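Long-range contacts in venom allergen-like (VAL) 4 protein (Schistosoma mansoni, PDB 4P27), which binds lipids as a member of the SCP/TAPS (CAP) superfamily, although it lacks the prototypical CAP motifs: residues K43-K48 / N139-D144; K54-D59 / E128-N133; G75-D80 / Y112-W117; L92-N97 / N106-N111. All blocks are in the same frame, centred on the assembly; numbering follows the deposited sequence.

Contact 1: K43-K48 / N139-D144; sequences KLLANK and NYAPGD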
loop_
_atom_site.group_PDB
_atom_site.type_symbol
_atom_site.label_atom_id
_atom_site.label_comp_id
_atom_site.label_asym_id
_atom_site.label_seq_id
_atom_site.Cartn_x
_atom_site.Cartn_y
_atom_site.Cartn_z
ATOM N N LYS A 43 -9.938 10.857 4.720
ATOM C CA LYS A 43 -11.036 11.068 3.732
ATOM C C LYS A 43 -10.469 11.837 2.571
ATOM O O LYS A 43 -10.848 11.622 1.427
ATOM C CB LYS A 43 -12.143 11.932 4.373
ATOM C CG LYS A 43 -13.566 11.610 3.984
ATOM C CD LYS A 43 -14.360 11.153 5.207
ATOM C CE LYS A 43 -15.426 12.170 5.585
ATOM N NZ LYS A 43 -15.993 11.890 6.943
ATOM N N LEU A 44 -9.565 12.776 2.878
ATOM C CA LEU A 44 -8.913 13.581 1.857
ATOM C C LEU A 44 -7.999 12.725 0.903
ATOM O O LEU A 44 -7.986 12.941 -0.350
ATOM C CB LEU A 44 -8.090 14.715 2.503
ATOM C CG LEU A 44 -8.100 16.099 1.853
ATOM C CD1 LEU A 44 -6.942 16.956 2.391
ATOM C CD2 LEU A 44 -8.200 16.088 0.304
ATOM N N LEU A 45 -7.225 11.812 1.482
ATOM C CA LEU A 45 -6.422 10.895 0.670
ATOM C C LEU A 45 -7.409 10.071 -0.240
ATOM O O LEU A 45 -7.107 9.867 -1.440
ATOM C CB LEU A 45 -5.606 10.002 1.551
ATOM C CG LEU A 45 -4.424 10.489 2.387
ATOM C CD1 LEU A 45 -3.780 9.265 3.037
ATOM C CD2 LEU A 45 -3.393 11.242 1.504
ATOM N N ALA A 46 -8.530 9.608 0.333
ATOM C CA ALA A 46 -9.479 8.706 -0.341
ATOM C C ALA A 46 -10.194 9.419 -1.512
ATOM O O ALA A 46 -10.273 8.905 -2.622
ATOM C CB ALA A 46 -10.490 8.134 0.624
ATOM N N ASN A 47 -10.587 10.661 -1.289
ATOM C CA ASN A 47 -11.191 11.439 -2.338
ATOM C C ASN A 47 -10.238 11.763 -3.425
ATOM O O ASN A 47 -10.640 11.775 -4.625
ATOM C CB ASN A 47 -11.770 12.739 -1.774
ATOM C CG ASN A 47 -12.914 12.467 -0.849
ATOM O OD1 ASN A 47 -13.435 11.339 -0.793
ATOM N ND2 ASN A 47 -13.301 13.477 -0.070
ATOM N N LYS A 48 -8.985 12.076 -3.068
ATOM C CA LYS A 48 -8.042 12.414 -4.137
ATOM C C LYS A 48 -7.778 11.162 -4.955
ATOM O O LYS A 48 -7.685 11.228 -6.208
ATOM C CB LYS A 48 -6.791 13.072 -3.634
ATOM C CG LYS A 48 -7.123 14.545 -3.247
ATOM C CD LYS A 48 -6.976 15.560 -4.384
ATOM C CE LYS A 48 -5.648 15.339 -5.096
ATOM N NZ LYS A 48 -5.472 16.289 -6.205
ATOM N N ASN A 139 -3.623 5.946 -1.725
ATOM C CA ASN A 139 -2.713 6.999 -1.270
ATOM C C ASN A 139 -2.356 6.749 0.159
ATOM O O ASN A 139 -3.191 6.272 0.952
ATOM C CB ASN A 139 -3.260 8.409 -1.418
ATOM C CG ASN A 139 -3.405 8.804 -2.854
ATOM O OD1 ASN A 139 -2.565 8.443 -3.652
ATOM N ND2 ASN A 139 -4.516 9.529 -3.213
ATOM N N TYR A 140 -1.088 7.038 0.475
ATOM C CA TYR A 140 -0.524 6.760 1.792
ATOM C C TYR A 140 0.254 8.070 2.248
ATOM O O TYR A 140 0.893 8.709 1.449
ATOM C CB TYR A 140 0.494 5.653 1.705
ATOM C CG TYR A 140 -0.041 4.361 1.119
ATOM C CD1 TYR A 140 -0.064 4.153 -0.292
ATOM C CD2 TYR A 140 -0.559 3.328 1.973
ATOM C CE1 TYR A 140 -0.552 2.957 -0.845
ATOM C CE2 TYR A 140 -1.040 2.105 1.406
ATOM C CZ TYR A 140 -1.068 1.964 0.011
ATOM O OH TYR A 140 -1.532 0.804 -0.562
ATOM N N ALA A 141 0.185 8.408 3.538
ATOM C CA ALA A 141 0.888 9.583 4.129
ATOM C C ALA A 141 1.522 9.138 5.456
ATOM O O ALA A 141 0.827 8.626 6.307
ATOM C CB ALA A 141 -0.127 10.694 4.414
ATOM N N PRO A 142 2.841 9.359 5.648
ATOM C CA PRO A 142 3.784 9.881 4.612
ATOM C C PRO A 142 3.987 8.766 3.623
ATOM O O PRO A 142 3.609 7.615 3.902
ATOM C CB PRO A 142 5.138 10.126 5.381
ATOM C CG PRO A 142 4.879 9.747 6.779
ATOM C CD PRO A 142 3.404 9.347 7.009
ATOM N N GLY A 143 4.591 9.051 2.485
ATOM C CA GLY A 143 4.929 7.946 1.569
ATOM C C GLY A 143 6.232 7.265 1.978
ATOM O O GLY A 143 6.804 7.585 2.994
ATOM N N ASP A 144 6.622 6.267 1.243
ATOM C CA ASP A 144 7.801 5.542 1.550
ATOM C C ASP A 144 9.060 6.142 0.888
ATOM O O ASP A 144 8.986 7.130 0.195
ATOM C CB ASP A 144 7.578 4.056 1.236
ATOM C CG ASP A 144 7.430 3.732 -0.188
ATOM O OD1 ASP A 144 7.543 4.601 -1.064
ATOM O OD2 ASP A 144 7.178 2.511 -0.424
#
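L45 and N139 bury most of the surface here, and A141 adds a smaller apolar patch. L45 sits near the start of helix 43-54 and turns its isobutyl group onto the end of strand 133-141. Helix and strand run roughly antiparallel, at 150°, with their short axes 8.3 Å apart. The first torsion of L45 puts CG beside the backbone N (chi1 -70°), and from there the two methyls part along the strand. CD2 rests 4.1 Å from N139 CB, while CD1 lies 3.7 Å from N139 O and carries on to A141 CB at 4.2 Å. The polar half of the contact belongs to the carboxamide of N139. Its ND2 reaches back to the helix and donates to L45 O over 3.2 Å, at an N-H...O angle of 158°, with the oxygen close to the amide plane. The other end of the amide is held as well, because N139 OD1 accepts from Q76 NE2 of strand 75-81. Bonds at both ends fix which way round the buried group sits. Y140, between N139 and A141, points away from this helix, and its OH bonds to H15 of helix 6-22 beyond the other face of the sheet. A central sheet with helices packed on both faces is the alpha-beta-alpha sandwich of the CAP fold, and this contact seats helix 43-54 in one of its outer layers.

Contact 2: K54-D59 / E128-N133; sequences KRCKYD and EKCGKN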
loop_
_atom_site.group_PDB
_atom_site.type_symbol
_atom_site.label_atom_id
_atom_site.label_comp_id
_atom_site.label_asym_id
_atom_site.label_seq_id
_atom_site.Cartn_x
_atom_site.Cartn_y
_atom_site.Cartn_z
ATOM N N LYS A 54 -11.139 7.900 -11.221
ATOM C CA LYS A 54 -12.252 8.173 -12.175
ATOM C C LYS A 54 -11.757 8.550 -13.577
ATOM O O LYS A 54 -12.513 8.379 -14.513
ATOM C CB LYS A 54 -13.190 9.331 -11.726
ATOM C CG LYS A 54 -14.145 9.022 -10.590
ATOM C CD LYS A 54 -14.943 10.281 -10.253
ATOM C CE LYS A 54 -15.600 10.162 -8.892
ATOM N NZ LYS A 54 -16.864 10.946 -8.811
ATOM N N ARG A 55 -10.510 9.051 -13.736
ATOM C CA ARG A 55 -9.953 9.238 -15.061
ATOM C C ARG A 55 -9.710 7.982 -15.818
ATOM O O ARG A 55 -9.527 8.003 -17.068
ATOM C CB ARG A 55 -8.661 10.099 -15.039
ATOM C CG ARG A 55 -8.862 11.327 -14.214
ATOM C CD ARG A 55 -7.652 12.272 -14.330
ATOM N NE ARG A 55 -7.801 13.149 -13.192
ATOM C CZ ARG A 55 -6.924 13.268 -12.195
ATOM N NH1 ARG A 55 -5.754 12.605 -12.205
ATOM N NH2 ARG A 55 -7.231 14.074 -11.192
ATOM N N CYS A 56 -9.707 6.874 -15.111
ATOM C CA CYS A 56 -9.499 5.571 -15.730
ATOM C C CYS A 56 -8.142 5.397 -16.471
ATOM O O CYS A 56 -8.007 4.468 -17.340
ATOM C CB CYS A 56 -10.676 5.267 -16.692
ATOM S SG CYS A 56 -12.087 4.660 -15.750
ATOM N N LYS A 57 -7.185 6.273 -16.150
ATOM C CA LYS A 57 -5.831 6.212 -16.700
ATOM C C LYS A 57 -4.846 5.595 -15.659
ATOM O O LYS A 57 -4.657 6.152 -14.582
ATOM C CB LYS A 57 -5.382 7.627 -16.981
ATOM C CG LYS A 57 -6.093 8.362 -18.101
ATOM C CD LYS A 57 -5.239 9.598 -18.301
ATOM C CE LYS A 57 -6.131 10.781 -18.466
ATOM N NZ LYS A 57 -5.257 11.888 -18.929
ATOM N N TYR A 58 -4.236 4.473 -15.969
ATOM C CA TYR A 58 -3.289 3.848 -15.072
ATOM C C TYR A 58 -1.943 4.650 -14.846
ATOM O O TYR A 58 -1.684 5.168 -13.761
ATOM C CB TYR A 58 -3.049 2.465 -15.586
ATOM C CG TYR A 58 -2.191 1.610 -14.725
ATOM C CD1 TYR A 58 -2.690 1.051 -13.546
ATOM C CD2 TYR A 58 -0.854 1.345 -15.088
ATOM C CE1 TYR A 58 -1.905 0.226 -12.725
ATOM C CE2 TYR A 58 -0.039 0.498 -14.294
ATOM C CZ TYR A 58 -0.566 -0.038 -13.114
ATOM O OH TYR A 58 0.178 -0.894 -12.383
ATOM N N ASP A 59 -1.124 4.763 -15.870
ATOM C CA ASP A 59 -0.108 5.844 -15.994
ATOM C C ASP A 59 -0.780 7.218 -16.105
ATOM O O ASP A 59 -1.614 7.454 -16.965
ATOM C CB ASP A 59 0.784 5.566 -17.240
ATOM C CG ASP A 59 -0.051 5.448 -18.562
ATOM O OD1 ASP A 59 -0.274 6.496 -19.211
ATOM O OD2 ASP A 59 -0.515 4.330 -18.940
ATOM N N GLU A 128 -12.385 2.828 -9.580
ATOM C CA GLU A 128 -13.452 3.131 -10.501
ATOM C C GLU A 128 -13.475 1.992 -11.440
ATOM O O GLU A 128 -12.422 1.427 -11.793
ATOM C CB GLU A 128 -13.196 4.480 -11.217
ATOM C CG GLU A 128 -14.110 4.803 -12.391
ATOM C CD GLU A 128 -15.362 5.526 -11.901
ATOM O OE1 GLU A 128 -15.722 5.282 -10.752
ATOM O OE2 GLU A 128 -15.979 6.331 -12.648
ATOM N N LYS A 129 -14.673 1.656 -11.897
ATOM C CA LYS A 129 -14.754 0.525 -12.819
ATOM C C LYS A 129 -14.549 1.074 -14.230
ATOM O O LYS A 129 -15.153 2.081 -14.639
ATOM C CB LYS A 129 -16.101 -0.188 -12.680
ATOM C CG LYS A 129 -16.191 -1.402 -13.571
ATOM C CD LYS A 129 -15.648 -2.626 -12.907
ATOM C CE LYS A 129 -16.023 -3.861 -13.725
ATOM N NZ LYS A 129 -17.476 -3.827 -14.103
ATOM N N CYS A 130 -13.640 0.505 -14.971
ATOM C CA CYS A 130 -13.252 1.247 -16.181
ATOM C C CYS A 130 -13.323 0.194 -17.290
ATOM O O CYS A 130 -12.309 -0.270 -17.752
ATOM C CB CYS A 130 -11.804 1.754 -16.118
ATOM S SG CYS A 130 -11.480 2.989 -14.878
ATOM N N GLY A 131 -14.512 -0.237 -17.666
ATOM C CA GLY A 131 -14.593 -1.402 -18.536
ATOM C C GLY A 131 -14.534 -2.634 -17.710
ATOM O O GLY A 131 -15.188 -2.708 -16.660
ATOM N N LYS A 132 -13.775 -3.596 -18.203
ATOM C CA LYS A 132 -13.678 -4.894 -17.648
ATOM C C LYS A 132 -13.057 -4.774 -16.220
ATOM O O LYS A 132 -13.542 -5.402 -15.276
ATOM C CB LYS A 132 -12.781 -5.711 -18.575
ATOM C CG LYS A 132 -12.571 -7.151 -18.120
ATOM C CD LYS A 132 -11.829 -7.981 -19.178
ATOM C CE LYS A 132 -10.408 -8.372 -18.750
ATOM N NZ LYS A 132 -10.195 -8.442 -17.254
ATOM N N ASN A 133 -12.022 -3.926 -16.072
ATOM C CA ASN A 133 -11.241 -3.781 -14.821
ATOM C C ASN A 133 -11.536 -2.530 -13.974
ATOM O O ASN A 133 -12.151 -1.530 -14.459
ATOM C CB ASN A 133 -9.766 -3.864 -15.204
ATOM C CG ASN A 133 -9.392 -5.277 -15.658
ATOM O OD1 ASN A 133 -10.181 -6.203 -15.540
ATOM N ND2 ASN A 133 -8.193 -5.445 -16.118
#
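E128 and C130, near the end of strand 122-130, meet K54 and C56, where the chain leaves helix 43-54. The C56-C130 disulfide joins the C-terminal end of this helix to the 122-130/133-141 beta hairpin, at the surface of the CAP fold. At C56 the backbone breaks out of the helix with a positive phi of 60°, and its CB points toward the strand.

Beside the disulfide, the E128 side chain lies against K54, and it can be followed outward. CB packs 3.9 Å from K54 CA. CG is set anti to the backbone N (chi1 169°) and fits between the helix end and the disulfide, within 3.9 Å of C56 SG. A bend at chi2 then lays the carboxylate over the lysine's first methylenes, with CD 3.9 Å from K54 CG. At the tip both OE1 and OE2 stay near K54 CG, while the ammonium group runs on past them: K54 NZ is 6.1 Å from E128 OE2, too far for a salt bridge, so any attraction is probably weak. Past C130 the strand turns through G131 and K132, and C130 N donates to N133 O to close the turn. In the disulfide itself, C56 SG is bonded to C130 SG at 2.0 Å with a left-handed chi3 of -87°, leaving C56 CB and C130 CB 3.7 Å apart.

Contact 3: G75-D80 / Y112-W117; sequences GQNLAD and YKQMVW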
loop_
_atom_site.group_PDB
_atom_site.type_symbol
_atom_site.label_atom_id
_atom_site.label_comp_id
_atom_site.label_asym_id
_atom_site.label_seq_id
_atom_site.Cartn_x
_atom_site.Cartn_y
_atom_site.Cartn_z
ATOM N N GLY A 75 2.655 8.633 -0.711
ATOM C CA GLY A 75 3.003 7.503 -1.552
ATOM C C GLY A 75 1.732 7.029 -2.249
ATOM O O GLY A 75 0.650 7.365 -1.838
ATOM N N GLN A 76 1.865 6.134 -3.226
ATOM C CA GLN A 76 0.700 5.690 -4.004
ATOM C C GLN A 76 0.949 4.271 -4.510
ATOM O O GLN A 76 2.050 3.941 -4.934
ATOM C CB GLN A 76 0.438 6.657 -5.138
ATOM C CG GLN A 76 -0.882 6.404 -5.866
ATOM C CD GLN A 76 -1.172 7.545 -6.846
ATOM O OE1 GLN A 76 -0.648 7.506 -7.935
ATOM N NE2 GLN A 76 -1.849 8.602 -6.402
ATOM N N ASN A 77 -0.056 3.431 -4.418
ATOM C CA ASN A 77 -0.009 2.122 -5.080
ATOM C C ASN A 77 -1.173 2.143 -6.090
ATOM O O ASN A 77 -2.281 2.653 -5.793
ATOM C CB ASN A 77 -0.346 1.019 -4.044
ATOM C CG ASN A 77 0.856 0.608 -3.211
ATOM O OD1 ASN A 77 1.958 1.045 -3.481
ATOM N ND2 ASN A 77 0.656 -0.197 -2.167
ATOM N N LEU A 78 -0.933 1.574 -7.265
ATOM C CA LEU A 78 -1.953 1.511 -8.330
ATOM C C LEU A 78 -2.190 0.053 -8.754
ATOM O O LEU A 78 -1.264 -0.845 -8.661
ATOM C CB LEU A 78 -1.460 2.272 -9.566
ATOM C CG LEU A 78 -1.120 3.749 -9.483
ATOM C CD1 LEU A 78 -0.492 4.242 -10.817
ATOM C CD2 LEU A 78 -2.331 4.590 -9.143
ATOM N N ALA A 79 -3.427 -0.263 -9.167
ATOM C CA ALA A 79 -3.679 -1.639 -9.644
ATOM C C ALA A 79 -4.690 -1.561 -10.804
ATOM O O ALA A 79 -5.550 -0.668 -10.834
ATOM C CB ALA A 79 -4.154 -2.560 -8.548
ATOM N N ASP A 80 -4.496 -2.413 -11.813
ATOM C CA ASP A 80 -5.404 -2.376 -12.960
ATOM C C ASP A 80 -5.863 -3.818 -12.963
ATOM O O ASP A 80 -5.081 -4.666 -13.287
ATOM C CB ASP A 80 -4.663 -2.021 -14.264
ATOM C CG ASP A 80 -5.588 -2.194 -15.549
ATOM O OD1 ASP A 80 -6.838 -2.402 -15.402
ATOM O OD2 ASP A 80 -5.064 -2.034 -16.688
ATOM N N TYR A 112 4.286 -3.762 -2.259
ATOM C CA TYR A 112 4.529 -4.436 -0.976
ATOM C C TYR A 112 5.239 -3.553 0.066
ATOM O O TYR A 112 4.784 -3.395 1.233
ATOM C CB TYR A 112 5.318 -5.760 -1.222
ATOM C CG TYR A 112 5.797 -6.320 0.102
ATOM C CD1 TYR A 112 4.903 -6.863 1.003
ATOM C CD2 TYR A 112 7.146 -6.179 0.493
ATOM C CE1 TYR A 112 5.345 -7.330 2.254
ATOM C CE2 TYR A 112 7.599 -6.662 1.725
ATOM C CZ TYR A 112 6.672 -7.202 2.600
ATOM O OH TYR A 112 7.037 -7.650 3.823
ATOM N N LYS A 113 6.360 -2.900 -0.328
ATOM C CA LYS A 113 7.077 -2.068 0.608
ATOM C C LYS A 113 6.249 -0.909 1.184
ATOM O O LYS A 113 6.346 -0.614 2.366
ATOM C CB LYS A 113 8.413 -1.485 0.018
ATOM C CG LYS A 113 9.495 -2.527 -0.295
ATOM C CD LYS A 113 10.733 -1.837 -0.925
ATOM C CE LYS A 113 11.544 -1.096 0.137
ATOM N NZ LYS A 113 12.833 -0.566 -0.490
ATOM N N GLN A 114 5.454 -0.269 0.341
ATOM C CA GLN A 114 4.583 0.777 0.789
ATOM C C GLN A 114 3.525 0.215 1.770
ATOM O O GLN A 114 3.177 0.904 2.736
ATOM C CB GLN A 114 3.865 1.425 -0.408
ATOM C CG GLN A 114 2.891 2.505 0.037
ATOM C CD GLN A 114 3.637 3.710 0.723
ATOM O OE1 GLN A 114 4.111 4.604 0.030
ATOM N NE2 GLN A 114 3.656 3.761 2.054
ATOM N N MET A 115 3.003 -1.002 1.501
ATOM C CA MET A 115 1.971 -1.566 2.424
ATOM C C MET A 115 2.539 -1.844 3.800
ATOM O O MET A 115 1.834 -1.714 4.752
ATOM C CB MET A 115 1.381 -2.890 1.889
ATOM C CG MET A 115 0.458 -2.662 0.640
ATOM S SD MET A 115 -0.181 -4.277 0.064
ATOM C CE MET A 115 -1.329 -4.592 1.309
ATOM N N VAL A 116 3.821 -2.200 3.920
ATOM C CA VAL A 116 4.389 -2.492 5.241
ATOM C C VAL A 116 5.302 -1.367 5.771
ATOM O O VAL A 116 6.055 -1.571 6.696
ATOM C CB VAL A 116 5.146 -3.845 5.295
ATOM C CG1 VAL A 116 4.177 -5.042 5.106
ATOM C CG2 VAL A 116 6.348 -3.908 4.322
ATOM N N TRP A 117 5.094 -0.163 5.254
ATOM C CA TRP A 117 5.967 0.964 5.547
ATOM C C TRP A 117 5.683 1.406 6.935
ATOM O O TRP A 117 4.530 1.756 7.304
ATOM C CB TRP A 117 5.807 2.115 4.517
ATOM C CG TRP A 117 6.978 3.047 4.678
ATOM C CD1 TRP A 117 7.014 4.237 5.391
ATOM C CD2 TRP A 117 8.282 2.844 4.133
ATOM N NE1 TRP A 117 8.322 4.787 5.331
ATOM C CE2 TRP A 117 9.106 3.943 4.564
ATOM C CE3 TRP A 117 8.856 1.822 3.334
ATOM C CZ2 TRP A 117 10.476 4.050 4.208
ATOM C CZ3 TRP A 117 10.219 1.965 2.951
ATOM C CH2 TRP A 117 10.979 3.072 3.409
HETATM O O HOH W 1 4.603 4.739 -2.657
#
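Two torsions send the Q114 side chain from helix 110-115 toward G75 and N77 on strand 75-81: CG leaves anti to the backbone N (chi1 178°), and the chain then bends at chi2 (64°). The bend brings Q114 OE1 to 3.5 Å from G75 CA, a close approach possible because G75 carries no side chain on the face turned to the helix. Nearer the helix backbone, N77 comes in across the root of the glutamine. N77 OD1 lies 3.6 Å from Q114 CB, while N77 ND2 sits 3.7 Å from M115 CG. The two carboxamides are turned 57° against each other and make no bond together. A water joins the segments instead: it accepts from Q76 N at 3.1 Å and donates to Q114 OE1 at 2.7 Å. Q114 OE1 also takes the N-H of D144, and N77 ND2 donates to N111 O, one turn back toward the start of the helix. M115 continues the packing onto W91 and onto F14, H15 and V18 of helix 6-22. Between 75-80 and 112-117 the chemistry is therefore indirect: amide groups meet mainly methylenes, and a water makes the polar bridge, while the direct bond from edge strand to helix is N77 ND2 to N111 O.

Contact 4: L92-N97 / N106-N111; sequences LEEYKN and NGDCKN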
loop_
_atom_site.group_PDB
_atom_site.type_symbol
_atom_site.label_atom_id
_atom_site.label_comp_id
_atom_site.label_asym_id
_atom_site.label_seq_id
_atom_site.Cartn_x
_atom_site.Cartn_y
_atom_site.Cartn_z
ATOM N N LEU A 92 0.543 -7.458 -2.398
ATOM C CA LEU A 92 1.181 -8.196 -1.291
ATOM C C LEU A 92 2.321 -9.156 -1.741
ATOM O O LEU A 92 3.411 -9.189 -1.161
ATOM C CB LEU A 92 0.072 -8.968 -0.487
ATOM C CG LEU A 92 0.619 -10.047 0.487
ATOM C CD1 LEU A 92 1.430 -9.409 1.606
ATOM C CD2 LEU A 92 -0.536 -10.865 1.096
ATOM N N GLU A 93 2.070 -9.933 -2.785
ATOM C CA GLU A 93 2.937 -11.070 -3.087
ATOM C C GLU A 93 4.193 -10.599 -3.757
ATOM O O GLU A 93 5.071 -11.402 -4.011
ATOM C CB GLU A 93 2.262 -12.036 -4.037
ATOM C CG GLU A 93 0.851 -12.272 -3.619
ATOM C CD GLU A 93 0.597 -13.690 -3.332
ATOM O OE1 GLU A 93 1.021 -14.141 -2.271
ATOM O OE2 GLU A 93 -0.011 -14.322 -4.190
ATOM N N GLU A 94 4.292 -9.308 -4.016
ATOM C CA GLU A 94 5.572 -8.762 -4.315
ATOM C C GLU A 94 6.571 -8.990 -3.223
ATOM O O GLU A 94 7.753 -8.753 -3.462
ATOM C CB GLU A 94 5.479 -7.258 -4.535
ATOM C CG GLU A 94 4.655 -6.885 -5.730
ATOM C CD GLU A 94 4.701 -5.393 -5.945
ATOM O OE1 GLU A 94 5.318 -4.633 -5.135
ATOM O OE2 GLU A 94 4.102 -4.972 -6.914
ATOM N N TYR A 95 6.142 -9.430 -2.028
ATOM C CA TYR A 95 7.118 -9.811 -1.022
ATOM C C TYR A 95 8.070 -10.945 -1.494
ATOM O O TYR A 95 9.167 -11.072 -0.960
ATOM C CB TYR A 95 6.427 -10.220 0.308
ATOM C CG TYR A 95 5.785 -11.596 0.325
ATOM C CD1 TYR A 95 6.566 -12.764 0.374
ATOM C CD2 TYR A 95 4.393 -11.727 0.345
ATOM C CE1 TYR A 95 5.967 -14.019 0.442
ATOM C CE2 TYR A 95 3.786 -12.964 0.366
ATOM C CZ TYR A 95 4.574 -14.106 0.436
ATOM O OH TYR A 95 3.939 -15.332 0.496
ATOM N N LYS A 96 7.648 -11.741 -2.491
ATOM C CA LYS A 96 8.525 -12.763 -3.079
ATOM C C LYS A 96 9.741 -12.170 -3.771
ATOM O O LYS A 96 10.675 -12.884 -4.008
ATOM C CB LYS A 96 7.764 -13.613 -4.053
ATOM C CG LYS A 96 6.740 -14.435 -3.313
ATOM C CD LYS A 96 5.619 -14.937 -4.193
ATOM C CE LYS A 96 5.042 -16.093 -3.409
ATOM N NZ LYS A 96 3.641 -16.380 -3.758
ATOM N N ASN A 97 9.722 -10.875 -4.091
ATOM C CA ASN A 97 10.763 -10.280 -4.865
ATOM C C ASN A 97 11.664 -9.508 -3.979
ATOM O O ASN A 97 12.631 -8.930 -4.467
ATOM C CB ASN A 97 10.192 -9.315 -5.900
ATOM C CG ASN A 97 9.160 -9.962 -6.821
ATOM O OD1 ASN A 97 9.256 -11.133 -7.156
ATOM N ND2 ASN A 97 8.172 -9.190 -7.233
ATOM N N ASN A 106 14.220 -8.011 -6.757
ATOM C CA ASN A 106 14.081 -8.677 -8.008
ATOM C C ASN A 106 12.729 -8.515 -8.751
ATOM O O ASN A 106 11.833 -9.324 -8.574
ATOM C CB ASN A 106 14.360 -10.166 -7.758
ATOM C CG ASN A 106 14.560 -10.931 -9.039
ATOM O OD1 ASN A 106 15.331 -10.522 -9.902
ATOM N ND2 ASN A 106 13.837 -12.023 -9.194
ATOM N N GLY A 107 12.615 -7.516 -9.634
ATOM C CA GLY A 107 11.311 -7.155 -10.219
ATOM C C GLY A 107 10.696 -5.971 -9.471
ATOM O O GLY A 107 11.351 -4.989 -9.201
ATOM N N ASP A 108 9.436 -6.084 -9.117
ATOM C CA ASP A 108 8.737 -4.967 -8.479
ATOM C C ASP A 108 8.347 -5.339 -7.065
ATOM O O ASP A 108 7.704 -6.348 -6.857
ATOM C CB ASP A 108 7.488 -4.569 -9.270
ATOM C CG ASP A 108 6.914 -3.170 -8.827
ATOM O OD1 ASP A 108 7.599 -2.324 -8.189
ATOM O OD2 ASP A 108 5.750 -2.906 -9.136
ATOM N N CYS A 109 8.784 -4.490 -6.138
ATOM C CA CYS A 109 8.575 -4.505 -4.702
ATOM C C CYS A 109 7.875 -3.255 -4.193
ATOM O O CYS A 109 7.612 -3.204 -3.015
ATOM C CB CYS A 109 9.968 -4.571 -3.988
ATOM S SG CYS A 109 10.721 -6.136 -4.481
ATOM N N LYS A 110 7.615 -2.252 -5.032
ATOM C CA LYS A 110 7.163 -0.948 -4.500
ATOM C C LYS A 110 5.810 -1.063 -3.791
ATOM O O LYS A 110 5.601 -0.387 -2.828
ATOM C CB LYS A 110 6.867 0.109 -5.545
ATOM C CG LYS A 110 7.871 0.540 -6.569
ATOM C CD LYS A 110 7.020 1.312 -7.626
ATOM C CE LYS A 110 7.847 1.858 -8.790
ATOM N NZ LYS A 110 9.290 1.542 -8.549
ATOM N N ASN A 111 4.873 -1.842 -4.323
ATOM C CA ASN A 111 3.546 -1.895 -3.691
ATOM C C ASN A 111 3.648 -2.581 -2.327
ATOM O O ASN A 111 3.132 -2.097 -1.369
ATOM C CB ASN A 111 2.596 -2.684 -4.628
ATOM C CG ASN A 111 2.420 -1.968 -5.957
ATOM O OD1 ASN A 111 2.137 -0.787 -5.967
ATOM N ND2 ASN A 111 2.702 -2.648 -7.073
#
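The carboxylate of E94 faces the amide of N111 obliquely, the two planes 42° apart, as it reaches the start of helix 110-115. N111 ND2 donates to E94 OE2 on its syn side over 2.7 Å, from 28° out of the carboxylate plane. The other oxygen, E94 OE1, takes a weak bond from N111 N at 2.9 Å and a further hydrogen bond from Y112 N, so this one side chain grips successive N-H groups of the first helical turn. D108 approaches the same carboxylate at 46° between planes. Its OD2 comes to 3.5 Å from E94 OE2, a like-charge approach that the nearby helix N-terminus probably eases. D108 also caps the helix itself, through K110 N to D108 OD1. Three residues after E94, N97 closes the other end of the contact. N97 ND2 meets D108 O at 2.9 Å from above the carbonyl plane, and N97 O receives N106 N at 2.9 Å. C109 SG, bonded to C105, packs 3.5 Å from N97 CB. The result is two helices of the CAP domain linked through the short two-stranded antiparallel hairpin 98-99/104-105: the 3-10 turn 94-97 that follows helix 84-93 is fastened to the capped start of helix 110-115.

From the N terminus, the start of helix 43-54 opens contact 1, and its last residue with the following loop opens contact 2. Strand 75-81 opens contact 3 and the end of helix 84-93 opens contact 4. The chain then returns in reverse order: 106-111 closes the short loop of contact 4, 112-117 closes contact 3, 128-133 contact 2 and 139-144 contact 1. All four are therefore nested, and none cross. Contacts 1 and 2 tie helix 43-54 to the neighbouring strands 133-141 and 122-130, their centres about 19 Å apart. Contacts 3 and 4 share helix 110-115, joining it to strand 75-81 and to the 3-10 turn after helix 84-93.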